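Local structure of quinone oxidoreductase (Thermus thermophilus, 1IZ0) at residues A[121-126]-A[149-154]; A[69-74]-A[93-98]; A[48-53]-A[241-246]; A[2-7]-A[277-282]; A[203-208]-A[235-240]. The protein binds NADPH and probably catalyses the NADPH-dependent reduction of quinones. All coordinates share one frame; numbering follows the deposited sequence.

Contact 1 of 5, residues A[121-126]-A[149-154]; sequences AQARPG and MGLRVL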
# COMPACT_ATOMS: atom_id res chain seq x y z
N ALA A 121 -10.40 4.43 11.56
CA ALA A 121 -11.58 3.66 11.94
C ALA A 121 -11.54 3.42 13.46
O ALA A 121 -12.30 2.62 14.00
CB ALA A 121 -11.62 2.34 11.19
N GLN A 122 -10.64 4.12 14.14
CA GLN A 122 -10.48 3.99 15.58
C GLN A 122 -10.40 2.54 16.05
O GLN A 122 -11.13 2.12 16.95
CB GLN A 122 -11.63 4.71 16.29
CG GLN A 122 -11.70 6.21 15.99
CD GLN A 122 -12.94 6.86 16.60
OE1 GLN A 122 -13.12 6.86 17.81
NE2 GLN A 122 -13.78 7.43 15.75
N ALA A 123 -9.52 1.76 15.43
CA ALA A 123 -9.35 0.36 15.80
C ALA A 123 -8.81 0.30 17.23
O ALA A 123 -7.81 0.95 17.55
CB ALA A 123 -8.38 -0.32 14.85
N ARG A 124 -9.46 -0.47 18.08
CA ARG A 124 -9.03 -0.58 19.47
C ARG A 124 -8.50 -1.99 19.74
O ARG A 124 -8.91 -2.96 19.09
CB ARG A 124 -10.23 -0.28 20.38
CG ARG A 124 -9.94 0.67 21.54
CD ARG A 124 -10.20 2.13 21.19
NE ARG A 124 -9.20 2.72 20.31
CZ ARG A 124 -9.21 4.00 19.92
NH1 ARG A 124 -10.18 4.81 20.32
NH2 ARG A 124 -8.27 4.46 19.11
N PRO A 125 -7.57 -2.13 20.71
CA PRO A 125 -7.00 -3.45 21.04
C PRO A 125 -8.10 -4.50 21.24
O PRO A 125 -9.13 -4.22 21.85
CB PRO A 125 -6.24 -3.17 22.33
CG PRO A 125 -5.76 -1.76 22.13
CD PRO A 125 -6.99 -1.07 21.55
N GLY A 126 -7.89 -5.70 20.71
CA GLY A 126 -8.88 -6.75 20.85
C GLY A 126 -9.98 -6.76 19.79
O GLY A 126 -10.74 -7.72 19.70
N MSE A 149 -1.10 -3.41 16.60
CA MSE A 149 -2.07 -2.54 17.25
C MSE A 149 -2.90 -3.37 18.22
O MSE A 149 -3.82 -2.86 18.86
CB MSE A 149 -2.96 -1.86 16.21
CG MSE A 149 -2.19 -0.87 15.33
SE MSE A 149 -3.30 0.03 14.01
CE MSE A 149 -4.27 1.20 15.22
N GLY A 150 -2.57 -4.66 18.31
CA GLY A 150 -3.28 -5.55 19.21
C GLY A 150 -4.62 -6.05 18.71
O GLY A 150 -5.47 -6.47 19.50
N LEU A 151 -4.82 -6.01 17.39
CA LEU A 151 -6.09 -6.45 16.82
C LEU A 151 -6.12 -7.94 16.49
O LEU A 151 -5.08 -8.58 16.31
CB LEU A 151 -6.40 -5.65 15.55
CG LEU A 151 -6.28 -4.12 15.62
CD1 LEU A 151 -6.53 -3.54 14.23
CD2 LEU A 151 -7.28 -3.56 16.62
N ARG A 152 -7.33 -8.49 16.41
CA ARG A 152 -7.54 -9.89 16.06
C ARG A 152 -7.78 -9.86 14.56
O ARG A 152 -8.75 -9.25 14.10
CB ARG A 152 -8.76 -10.45 16.79
CG ARG A 152 -8.55 -10.64 18.29
CD ARG A 152 -9.82 -11.17 18.96
NE ARG A 152 -10.29 -12.41 18.34
CZ ARG A 152 -11.54 -12.86 18.43
NH1 ARG A 152 -12.44 -12.16 19.12
NH2 ARG A 152 -11.88 -14.00 17.84
N VAL A 153 -6.92 -10.53 13.80
CA VAL A 153 -7.02 -10.51 12.34
C VAL A 153 -7.57 -11.75 11.65
O VAL A 153 -7.14 -12.87 11.91
CB VAL A 153 -5.63 -10.23 11.71
CG1 VAL A 153 -5.73 -10.15 10.19
CG2 VAL A 153 -5.04 -8.95 12.30
N LEU A 154 -8.51 -11.52 10.73
CA LEU A 154 -9.11 -12.59 9.94
C LEU A 154 -8.64 -12.24 8.53
O LEU A 154 -9.08 -11.24 7.97
CB LEU A 154 -10.64 -12.51 9.98
CG LEU A 154 -11.54 -13.73 9.74
CD1 LEU A 154 -12.86 -13.24 9.16
CD2 LEU A 154 -10.90 -14.75 8.81
O HOH W 1 -12.27 -9.49 20.67

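Contact 2 of 5, residues A[69-74]-A[93-98]; sequences GRRYAA and LPLPEG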
# COMPACT_ATOMS: atom_id res chain seq x y z
N GLY A 69 25.46 9.71 0.79
CA GLY A 69 25.80 8.53 1.56
C GLY A 69 24.73 7.88 2.42
O GLY A 69 24.92 6.77 2.90
N ARG A 70 23.60 8.56 2.61
CA ARG A 70 22.54 7.99 3.44
C ARG A 70 21.29 7.58 2.65
O ARG A 70 20.81 8.33 1.80
CB ARG A 70 22.14 8.99 4.54
CG ARG A 70 21.26 8.38 5.61
CD ARG A 70 20.85 9.39 6.67
NE ARG A 70 20.01 8.78 7.70
CZ ARG A 70 19.47 9.45 8.71
NH1 ARG A 70 18.72 8.81 9.60
NH2 ARG A 70 19.67 10.75 8.83
N ARG A 71 20.76 6.39 2.94
CA ARG A 71 19.58 5.88 2.25
C ARG A 71 18.25 6.32 2.88
O ARG A 71 18.06 6.25 4.10
CB ARG A 71 19.63 4.36 2.19
CG ARG A 71 18.42 3.71 1.52
CD ARG A 71 18.64 2.21 1.39
NE ARG A 71 19.83 1.93 0.60
CZ ARG A 71 20.62 0.88 0.79
NH1 ARG A 71 20.34 -0.00 1.75
NH2 ARG A 71 21.69 0.70 0.02
N TYR A 72 17.33 6.76 2.02
CA TYR A 72 16.01 7.23 2.44
C TYR A 72 14.93 6.64 1.55
O TYR A 72 15.20 6.19 0.43
CB TYR A 72 15.92 8.75 2.30
CG TYR A 72 16.85 9.56 3.17
CD1 TYR A 72 16.50 9.90 4.47
CD2 TYR A 72 18.06 10.04 2.66
CE1 TYR A 72 17.33 10.70 5.26
CE2 TYR A 72 18.90 10.84 3.44
CZ TYR A 72 18.52 11.17 4.73
OH TYR A 72 19.32 12.00 5.49
N ALA A 73 13.70 6.66 2.05
CA ALA A 73 12.54 6.20 1.30
C ALA A 73 11.74 7.48 1.07
O ALA A 73 11.83 8.41 1.87
CB ALA A 73 11.73 5.21 2.11
N ALA A 74 10.96 7.54 -0.00
CA ALA A 74 10.18 8.74 -0.24
C ALA A 74 9.00 8.53 -1.16
O ALA A 74 9.02 7.66 -2.03
CB ALA A 74 11.08 9.84 -0.82
N LEU A 93 12.33 9.95 4.26
CA LEU A 93 12.01 9.05 5.35
C LEU A 93 13.25 8.23 5.74
O LEU A 93 13.70 7.37 4.98
CB LEU A 93 10.87 8.13 4.91
CG LEU A 93 10.16 7.27 5.95
CD1 LEU A 93 11.00 6.06 6.29
CD2 LEU A 93 9.89 8.12 7.19
N PRO A 94 13.82 8.49 6.93
CA PRO A 94 15.01 7.78 7.42
C PRO A 94 14.72 6.30 7.61
O PRO A 94 13.64 5.91 8.07
CB PRO A 94 15.32 8.47 8.76
CG PRO A 94 14.67 9.80 8.63
CD PRO A 94 13.39 9.49 7.93
N LEU A 95 15.70 5.46 7.27
CA LEU A 95 15.54 4.02 7.38
C LEU A 95 16.49 3.44 8.41
O LEU A 95 17.55 4.01 8.68
CB LEU A 95 15.80 3.37 6.02
CG LEU A 95 14.94 3.87 4.87
CD1 LEU A 95 15.47 3.36 3.55
CD2 LEU A 95 13.51 3.42 5.07
N PRO A 96 16.13 2.29 9.01
CA PRO A 96 16.98 1.66 10.01
C PRO A 96 18.19 1.07 9.30
O PRO A 96 18.07 0.62 8.16
CB PRO A 96 16.10 0.55 10.59
CG PRO A 96 14.70 0.98 10.24
CD PRO A 96 14.85 1.56 8.88
N GLU A 97 19.35 1.07 9.95
CA GLU A 97 20.55 0.52 9.36
C GLU A 97 20.32 -0.93 8.96
O GLU A 97 19.69 -1.69 9.70
CB GLU A 97 21.70 0.58 10.36
CG GLU A 97 22.15 1.99 10.67
CD GLU A 97 22.78 2.65 9.47
OE1 GLU A 97 22.61 3.87 9.29
OE2 GLU A 97 23.47 1.92 8.70
N GLY A 98 20.81 -1.31 7.79
CA GLY A 98 20.65 -2.68 7.34
C GLY A 98 19.40 -3.02 6.55
O GLY A 98 19.32 -4.10 5.95
O HOH W 2 17.98 6.14 10.19
O HOH W 3 18.65 6.42 6.83

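Contact 3 of 5, residues A[48-53]-A[241-246]; sequences AYLTRL and GFWLTP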
# COMPACT_ATOMS: atom_id res chain seq x y z
N ALA A 48 -7.11 6.57 -15.02
CA ALA A 48 -8.26 6.11 -14.24
C ALA A 48 -8.05 6.23 -12.73
O ALA A 48 -8.73 5.55 -11.96
CB ALA A 48 -8.59 4.67 -14.60
N TYR A 49 -7.12 7.08 -12.30
CA TYR A 49 -6.86 7.23 -10.87
C TYR A 49 -7.38 8.56 -10.31
O TYR A 49 -7.66 9.50 -11.05
CB TYR A 49 -5.36 7.11 -10.60
CG TYR A 49 -5.00 6.97 -9.14
CD1 TYR A 49 -4.08 7.83 -8.54
CD2 TYR A 49 -5.59 5.97 -8.35
CE1 TYR A 49 -3.76 7.71 -7.19
CE2 TYR A 49 -5.27 5.85 -6.99
CZ TYR A 49 -4.35 6.72 -6.42
OH TYR A 49 -4.03 6.61 -5.09
N LEU A 50 -7.52 8.63 -8.98
CA LEU A 50 -7.99 9.85 -8.33
C LEU A 50 -7.17 11.05 -8.79
O LEU A 50 -7.73 12.10 -9.09
CB LEU A 50 -7.93 9.70 -6.81
CG LEU A 50 -8.88 8.68 -6.17
CD1 LEU A 50 -10.31 9.02 -6.56
CD2 LEU A 50 -8.53 7.28 -6.62
N THR A 51 -5.84 10.90 -8.82
CA THR A 51 -4.97 11.98 -9.29
C THR A 51 -4.78 11.76 -10.79
O THR A 51 -4.53 10.64 -11.23
CB THR A 51 -3.56 11.96 -8.63
OG1 THR A 51 -2.88 10.76 -9.00
CG2 THR A 51 -3.66 12.03 -7.12
N ARG A 52 -4.92 12.82 -11.57
CA ARG A 52 -4.76 12.71 -13.01
C ARG A 52 -3.49 13.41 -13.47
O ARG A 52 -3.46 14.64 -13.58
CB ARG A 52 -5.98 13.30 -13.72
N LEU A 53 -2.44 12.64 -13.71
CA LEU A 53 -1.18 13.19 -14.17
C LEU A 53 -1.26 13.31 -15.70
O LEU A 53 -1.72 12.39 -16.38
CB LEU A 53 -0.02 12.27 -13.78
CG LEU A 53 1.13 12.92 -13.01
CD1 LEU A 53 1.78 14.00 -13.86
CD2 LEU A 53 0.60 13.52 -11.71
N GLY A 241 -14.48 6.30 3.42
CA GLY A 241 -13.76 6.30 2.17
C GLY A 241 -12.34 6.65 2.54
O GLY A 241 -12.12 7.47 3.44
N PHE A 242 -11.37 6.06 1.86
CA PHE A 242 -9.98 6.33 2.19
C PHE A 242 -9.09 6.56 0.98
O PHE A 242 -9.16 5.83 -0.00
CB PHE A 242 -9.43 5.17 3.04
CG PHE A 242 -8.00 5.36 3.48
CD1 PHE A 242 -6.95 5.13 2.60
CD2 PHE A 242 -7.72 5.82 4.76
CE1 PHE A 242 -5.64 5.36 2.99
CE2 PHE A 242 -6.41 6.06 5.16
CZ PHE A 242 -5.37 5.83 4.28
N TRP A 243 -8.26 7.59 1.06
CA TRP A 243 -7.31 7.91 -0.01
C TRP A 243 -6.08 8.52 0.67
O TRP A 243 -6.16 9.61 1.25
CB TRP A 243 -7.92 8.88 -1.03
CG TRP A 243 -7.00 9.11 -2.19
CD1 TRP A 243 -6.08 8.24 -2.69
CD2 TRP A 243 -6.92 10.30 -2.99
NE1 TRP A 243 -5.42 8.80 -3.75
CE2 TRP A 243 -5.91 10.07 -3.96
CE3 TRP A 243 -7.59 11.53 -2.99
CZ2 TRP A 243 -5.56 11.02 -4.92
CZ3 TRP A 243 -7.23 12.48 -3.95
CH2 TRP A 243 -6.23 12.22 -4.90
N LEU A 244 -4.96 7.81 0.58
CA LEU A 244 -3.70 8.22 1.21
C LEU A 244 -3.13 9.59 0.85
O LEU A 244 -2.79 10.39 1.73
CB LEU A 244 -2.66 7.12 0.95
CG LEU A 244 -1.33 6.99 1.72
CD1 LEU A 244 -0.27 7.80 1.03
CD2 LEU A 244 -1.50 7.40 3.17
N THR A 245 -3.02 9.87 -0.45
CA THR A 245 -2.44 11.12 -0.94
C THR A 245 -2.76 12.39 -0.15
O THR A 245 -1.85 13.01 0.40
CB THR A 245 -2.79 11.32 -2.43
OG1 THR A 245 -2.26 10.21 -3.18
CG2 THR A 245 -2.18 12.61 -2.96
N PRO A 246 -4.04 12.79 -0.07
CA PRO A 246 -4.37 14.01 0.67
C PRO A 246 -3.88 13.99 2.12
O PRO A 246 -3.50 15.03 2.67
CB PRO A 246 -5.90 14.06 0.61
CG PRO A 246 -6.22 13.31 -0.64
CD PRO A 246 -5.26 12.16 -0.60

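Contact 4 of 5, residues A[2-7]-A[277-282]; sequences KAWVLK and FPFAEA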
# COMPACT_ATOMS: atom_id res chain seq x y z
N LYS A 2 19.04 7.82 -17.57
CA LYS A 2 18.07 6.92 -18.18
C LYS A 2 16.78 7.03 -17.36
O LYS A 2 16.82 7.28 -16.16
CB LYS A 2 18.60 5.48 -18.17
CG LYS A 2 18.96 4.94 -16.79
CD LYS A 2 19.54 3.52 -16.84
CE LYS A 2 19.80 2.97 -15.43
NZ LYS A 2 20.41 1.61 -15.40
N ALA A 3 15.64 6.85 -18.02
CA ALA A 3 14.37 6.93 -17.32
C ALA A 3 13.24 6.40 -18.18
O ALA A 3 13.34 6.40 -19.40
CB ALA A 3 14.07 8.38 -16.93
N TRP A 4 12.18 5.94 -17.53
CA TRP A 4 11.02 5.43 -18.24
C TRP A 4 9.99 6.54 -18.31
O TRP A 4 9.66 7.17 -17.29
CB TRP A 4 10.43 4.20 -17.54
CG TRP A 4 11.27 2.97 -17.71
CD1 TRP A 4 12.14 2.43 -16.81
CD2 TRP A 4 11.30 2.11 -18.86
NE1 TRP A 4 12.72 1.29 -17.32
CE2 TRP A 4 12.22 1.07 -18.58
CE3 TRP A 4 10.65 2.12 -20.10
CZ2 TRP A 4 12.50 0.05 -19.49
CZ3 TRP A 4 10.93 1.10 -21.01
CH2 TRP A 4 11.85 0.07 -20.70
N VAL A 5 9.49 6.79 -19.51
CA VAL A 5 8.50 7.83 -19.70
C VAL A 5 7.27 7.29 -20.40
O VAL A 5 7.37 6.49 -21.33
CB VAL A 5 9.08 8.99 -20.53
CG1 VAL A 5 8.04 10.10 -20.67
CG2 VAL A 5 10.33 9.53 -19.86
N LEU A 6 6.11 7.73 -19.93
CA LEU A 6 4.83 7.33 -20.51
C LEU A 6 4.35 8.55 -21.29
O LEU A 6 4.00 9.57 -20.69
CB LEU A 6 3.86 6.96 -19.38
CG LEU A 6 2.51 6.27 -19.62
CD1 LEU A 6 1.44 7.30 -19.85
CD2 LEU A 6 2.60 5.28 -20.77
N LYS A 7 4.36 8.46 -22.61
CA LYS A 7 3.93 9.58 -23.45
C LYS A 7 2.44 9.62 -23.75
O LYS A 7 1.90 10.66 -24.13
CB LYS A 7 4.74 9.58 -24.75
CG LYS A 7 6.21 9.90 -24.51
CD LYS A 7 7.04 9.86 -25.79
CE LYS A 7 8.49 10.22 -25.49
NZ LYS A 7 9.34 10.11 -26.71
N PHE A 277 12.01 -6.91 -10.20
CA PHE A 277 12.38 -6.75 -11.60
C PHE A 277 13.53 -5.77 -11.79
O PHE A 277 13.66 -4.77 -11.07
CB PHE A 277 11.18 -6.26 -12.41
CG PHE A 277 10.03 -7.22 -12.45
CD1 PHE A 277 9.86 -8.08 -13.53
CD2 PHE A 277 9.15 -7.31 -11.38
CE1 PHE A 277 8.83 -9.01 -13.54
CE2 PHE A 277 8.12 -8.24 -11.38
CZ PHE A 277 7.96 -9.10 -12.46
N PRO A 278 14.41 -6.05 -12.77
CA PRO A 278 15.54 -5.17 -13.05
C PRO A 278 14.96 -3.94 -13.77
O PRO A 278 13.90 -4.02 -14.37
CB PRO A 278 16.42 -6.01 -13.97
CG PRO A 278 16.05 -7.43 -13.59
CD PRO A 278 14.57 -7.35 -13.44
N PHE A 279 15.67 -2.83 -13.71
CA PHE A 279 15.24 -1.59 -14.35
C PHE A 279 14.73 -1.84 -15.78
O PHE A 279 13.67 -1.34 -16.17
CB PHE A 279 16.40 -0.61 -14.38
CG PHE A 279 16.01 0.78 -14.80
CD1 PHE A 279 16.47 1.30 -16.00
CD2 PHE A 279 15.21 1.56 -13.98
CE1 PHE A 279 16.12 2.60 -16.39
CE2 PHE A 279 14.86 2.86 -14.36
CZ PHE A 279 15.32 3.37 -15.56
N ALA A 280 15.50 -2.61 -16.53
CA ALA A 280 15.18 -2.93 -17.91
C ALA A 280 13.82 -3.59 -18.12
O ALA A 280 13.23 -3.47 -19.20
CB ALA A 280 16.29 -3.82 -18.50
N GLU A 281 13.32 -4.29 -17.11
CA GLU A 281 12.03 -4.98 -17.23
C GLU A 281 10.81 -4.26 -16.65
O GLU A 281 9.84 -4.88 -16.23
CB GLU A 281 12.15 -6.38 -16.60
CG GLU A 281 13.04 -7.31 -17.42
CD GLU A 281 13.38 -8.61 -16.70
OE1 GLU A 281 12.45 -9.26 -16.16
OE2 GLU A 281 14.57 -8.98 -16.68
N ALA A 282 10.85 -2.93 -16.68
CA ALA A 282 9.75 -2.11 -16.17
C ALA A 282 8.36 -2.55 -16.64
O ALA A 282 7.44 -2.68 -15.82
CB ALA A 282 9.98 -0.66 -16.54

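Contact 5 of 5, residues A[203-208]-A[235-240]; sequences ESLGLL and RNLAVL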
# COMPACT_ATOMS: atom_id res chain seq x y z
N GLU A 203 -22.16 -7.05 0.87
CA GLU A 203 -21.89 -8.33 1.51
C GLU A 203 -20.89 -8.15 2.64
O GLU A 203 -20.99 -8.80 3.69
CB GLU A 203 -21.35 -9.34 0.49
CG GLU A 203 -22.28 -9.62 -0.69
CD GLU A 203 -23.63 -10.17 -0.26
OE1 GLU A 203 -23.66 -11.18 0.48
OE2 GLU A 203 -24.67 -9.59 -0.67
N SER A 204 -19.91 -7.28 2.43
CA SER A 204 -18.90 -7.03 3.45
C SER A 204 -19.56 -6.40 4.66
O SER A 204 -19.19 -6.68 5.79
CB SER A 204 -17.81 -6.10 2.91
OG SER A 204 -17.05 -6.73 1.90
N LEU A 205 -20.55 -5.54 4.40
CA LEU A 205 -21.26 -4.87 5.48
C LEU A 205 -22.04 -5.88 6.31
O LEU A 205 -22.23 -5.69 7.51
CB LEU A 205 -22.21 -3.81 4.91
CG LEU A 205 -21.56 -2.52 4.40
CD1 LEU A 205 -22.54 -1.74 3.56
CD2 LEU A 205 -21.07 -1.69 5.58
N GLY A 206 -22.46 -6.97 5.68
CA GLY A 206 -23.20 -7.98 6.40
C GLY A 206 -22.34 -8.77 7.38
O GLY A 206 -22.85 -9.49 8.23
N LEU A 207 -21.02 -8.61 7.26
CA LEU A 207 -20.07 -9.32 8.12
C LEU A 207 -19.81 -8.56 9.41
O LEU A 207 -19.26 -9.11 10.37
CB LEU A 207 -18.73 -9.50 7.40
CG LEU A 207 -18.72 -10.05 5.98
CD1 LEU A 207 -17.31 -9.93 5.41
CD2 LEU A 207 -19.20 -11.49 5.98
N LEU A 208 -20.20 -7.29 9.44
CA LEU A 208 -19.96 -6.44 10.60
C LEU A 208 -20.91 -6.62 11.77
O LEU A 208 -22.09 -6.89 11.60
CB LEU A 208 -19.98 -4.97 10.17
CG LEU A 208 -18.87 -4.51 9.23
CD1 LEU A 208 -19.24 -3.17 8.60
CD2 LEU A 208 -17.55 -4.42 10.00
N ARG A 235 -27.38 -1.49 12.68
CA ARG A 235 -26.23 -1.79 13.53
C ARG A 235 -25.27 -0.64 13.77
O ARG A 235 -24.15 -0.86 14.24
CB ARG A 235 -25.47 -2.99 12.95
CG ARG A 235 -26.29 -4.28 12.97
CD ARG A 235 -25.43 -5.51 12.76
NE ARG A 235 -26.14 -6.72 13.14
CZ ARG A 235 -25.59 -7.93 13.21
NH1 ARG A 235 -24.31 -8.10 12.91
NH2 ARG A 235 -26.32 -8.97 13.58
N ASN A 236 -25.70 0.58 13.47
CA ASN A 236 -24.85 1.75 13.66
C ASN A 236 -23.50 1.52 12.98
O ASN A 236 -22.45 1.73 13.57
CB ASN A 236 -24.63 2.01 15.15
CG ASN A 236 -25.84 2.64 15.81
OD1 ASN A 236 -26.61 1.97 16.52
ND2 ASN A 236 -26.03 3.93 15.57
N LEU A 237 -23.56 1.09 11.72
CA LEU A 237 -22.35 0.82 10.94
C LEU A 237 -21.84 2.08 10.26
O LEU A 237 -22.58 3.04 10.10
CB LEU A 237 -22.66 -0.24 9.88
CG LEU A 237 -23.23 -1.58 10.37
CD1 LEU A 237 -23.63 -2.45 9.18
CD2 LEU A 237 -22.19 -2.29 11.23
N ALA A 238 -20.58 2.06 9.87
CA ALA A 238 -20.00 3.21 9.19
C ALA A 238 -19.19 2.76 7.98
O ALA A 238 -18.63 1.66 7.96
CB ALA A 238 -19.11 4.00 10.15
N VAL A 239 -19.15 3.61 6.96
CA VAL A 239 -18.37 3.33 5.77
C VAL A 239 -17.45 4.54 5.63
O VAL A 239 -17.92 5.67 5.51
CB VAL A 239 -19.23 3.19 4.51
CG1 VAL A 239 -18.33 3.04 3.28
CG2 VAL A 239 -20.14 1.98 4.64
N LEU A 240 -16.15 4.29 5.66
CA LEU A 240 -15.17 5.37 5.55
C LEU A 240 -14.40 5.26 4.25
O LEU A 240 -13.75 4.25 3.99
CB LEU A 240 -14.20 5.33 6.73
CG LEU A 240 -14.82 5.31 8.13
CD1 LEU A 240 -15.42 3.94 8.41
CD2 LEU A 240 -13.75 5.61 9.18

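Contact 1 of 5, residues A[121-126]-A[149-154]
Gly-126, Ala-123 and Leu-151 lose the most surface here, and a backbone bond pins the two loops together: Gly-126 N donates to Gly-150 O at 2.8 Å. The bond is nearly straight (169°), although the donor stands 38° out of the carbonyl plane. Behind it, Ala-123 CB touches Leu-151 CD1 at 3.8 Å, while the other methyl of Leu-151 faces the backbone of Arg-124. Leu-151 manages this because its CG lies beside the backbone N (chi1 -49°), which turns both methyls toward Ala-123 and the Arg-124 carbonyl. The methyl of Met-149, modelled as selenomethionine, brushes Ala-123 more loosely, CE to CB 4.4 Å. The carbonyl oxygen of Gly-126 accepts from a water that in turn accepts from Arg-152 NH1 at 3.1 Å, in the plane of the guanidinium. That group is anchored mainly by a salt bridge to Glu-172 and lies in cation-pi contact with Trp-187. The connection from helix 108-120 to strand 128-131 is thus laid against the Schellman turn at Gly-150 that leads from helix 137-148 into strand 152-157. Leu-118 of the first helix packs on Ala-123, Met-149 and Leu-151, while Ala-146 of the second also touches Leu-151.

Contact 2 of 5, residues A[69-74]-A[93-98]
One water links Arg-70 and Leu-95 and is gripped three ways: it accepts from Arg-70 NE at 2.9 Å and from Leu-95 N at 3.1 Å, and gives a proton to Arg-71 O at 2.8 Å. A second water accepts from Arg-70 NH1 and donates to Leu-95 O, so through two waters the arginine reaches both N and O of Leu-95. With CG anti to the backbone N (chi1 -168°) and the chain straight from CG to NE, the guanidinium is carried across to Pro-94, NH1 3.5 Å from its CB. One face of the guanidinium has Tyr-72 CE1 above it, off toward the rim. Strand 70-75, in the GroES-like part of the enzyme, lies between 62-67 and the short, weakly bonded strand 93-94. Ala-73 and Leu-93 make the antiparallel hydrogen-bonded pair: Ala-73 N to Leu-93 O is 3.0 Å with a lone pair used in the carbonyl plane, and Leu-93 N returns a more bent bond to Ala-73 O. Ala-73 CB meets Leu-95 CD2 at 3.9 Å. The other methyl, Leu-95 CD1, sits 3.6 Å from Arg-71 CG, against the aliphatic part of a chain whose charged end goes to Glu-33.

Contact 3 of 5, residues A[48-53]-A[241-246]
The polar part of this contact is a single bond between two aromatic side chains: Trp-243 NE1 donates to Tyr-49 OH at 2.9 Å. The phenol oxygen sits close to the indole plane, but the bond is bent to 145°. Tyr-49 therefore uses its oxygen as an acceptor. The two rings stand almost perpendicular, planes at 83°, yet they meet obliquely, with Tyr-49 CZ 4.4 Å from Trp-243 CD1.

The apolar part is built on the faces of the same indole. Leu-50 lays its CB over the six-membered ring, 3.5 Å from the centroid, in a CH-pi contact. On the opposite face the chain of Trp-243 folds back on itself, with Thr-245 CB and Pro-246 CD lying above the ring toward its rim. The indole is thus held between its own segment and the loop after helix 39-46. It reaches that loop because its CG is anti to the backbone N (chi1 -175°). Tyr-49 itself rests on Ala-40, Leu-43 and Met-44 of the helix.

Phe-242 and Leu-244, on either side of Trp-243 in sequence, contact NADPH in the complex of this enzyme, as does Phe-39, about 7 Å from Tyr-49, side chain to side chain; no cofactor is bound here. The NE1 bond and the two covered faces would hold the indole's rotation, which probably steadies the stretch carrying Phe-242 and Leu-244.

Contact 4 of 5, residues A[2-7]-A[277-282]
Trp-4 and Phe-279 are brought together by two different first torsions: the indole has CG beside the backbone N (chi1 -73°), whereas the phenyl turns its CG anti to N (chi1 -170°). The two side chains then run antiparallel to one another, and the indole offers an edge to the phenyl face. Trp-4 CD1 comes to 3.5 Å from Phe-279 CZ, with NE1 standing over the centre of the ring. This is an edge-to-face pair, though well short of perpendicular, with planes at 52°.

The same NE1 donates to Phe-279 O at 3.0 Å, so one phenylalanine receives the indole on both its ring and its carbonyl. The bond is bent, and the donor lies well above the carbonyl plane. Ala-282 N donates to Phe-279 O from the opposite face of that plane, at 3.3 Å, giving this oxygen two donors. Ala-282 also closes one face of the indole, its CB 3.5 Å from the centroid of the five-membered ring in a CH-pi contact. Lys-2 adds its aliphatic chain, CD reaching 3.6 Å from Phe-279 CE1.

The contact lies far from the NADPH site. It fastens strand 2-6, the antiparallel partner of strand 13-17, to the short 3-10 segment that links strand 273-278 to helix 282-288. Leu-15 of strand 13-17 touches both aromatic side chains, and Leu-81 and Leu-13 also pack on Trp-4.

Contact 5 of 5, residues A[203-208]-A[235-240]
Leu-208 is met by both Leu-237 and Arg-235, at the border of the Rossmann-type sheet that forms the cofactor domain. Strand 238-241 is an outermost strand, within this chain, of that six-stranded parallel sheet, and segment 203-208 comes from helix 201-205 and the turn after it, on the connection between strands 190-195 and 212-216.

The first shell is mostly aliphatic. Leu-237 CD2 packs on Leu-208 CB at 3.6 Å, the two side chains set at a slant, while Leu-237 CD1 lies 3.9 Å from Leu-205 O. Leu-205 CD2 meets Val-239 CG2 at 3.9 Å, and here the side chains cross at about a right angle. Leu-237 and Val-239, two residues apart, thus face the same stretch.

What sets these groups in place is the type I turn from Leu-205 to Leu-208, closed by Leu-208 N to Leu-205 O at 3.2 Å. Behind them, Leu-232 of helix 231-234 touches Leu-205, Leu-237 and Val-239, and Ile-227 touches Leu-205 and Val-239. Just past that helix, the positive phi of Asn-236 completes a Schellman motif.

Arg-235 reaches Leu-208 with its chain extended from CG to NE, and NH1 donates to Leu-208 O at 2.8 Å. NH1 uses a lone pair in the carbonyl plane, the oxygen lies 10° from the guanidinium plane, and the N-H...O angle is 140°.

Overall arrangement
From the N terminus, contact 4 closes the widest loop, joining strand 2-6 to the chain beyond strand 273-278, and every other contact nests within it. Contact 3 opens next, in the loop after helix 39-46, and closes at 241-246, tying the catalytic part to the cofactor-binding part. Inside it lie three short loops in series: contact 2 in the GroES-like sheet, then contacts 1 and 5 at the Rossmann-type sheet. None of the five cross. Contacts 1 and 5 touch where Ala-121 CA meets Leu-240 CD2 at 4.0 Å, and contact 5 runs directly into contact 3. Contacts 4 and 5 stand farthest apart, about 42 Å between centres.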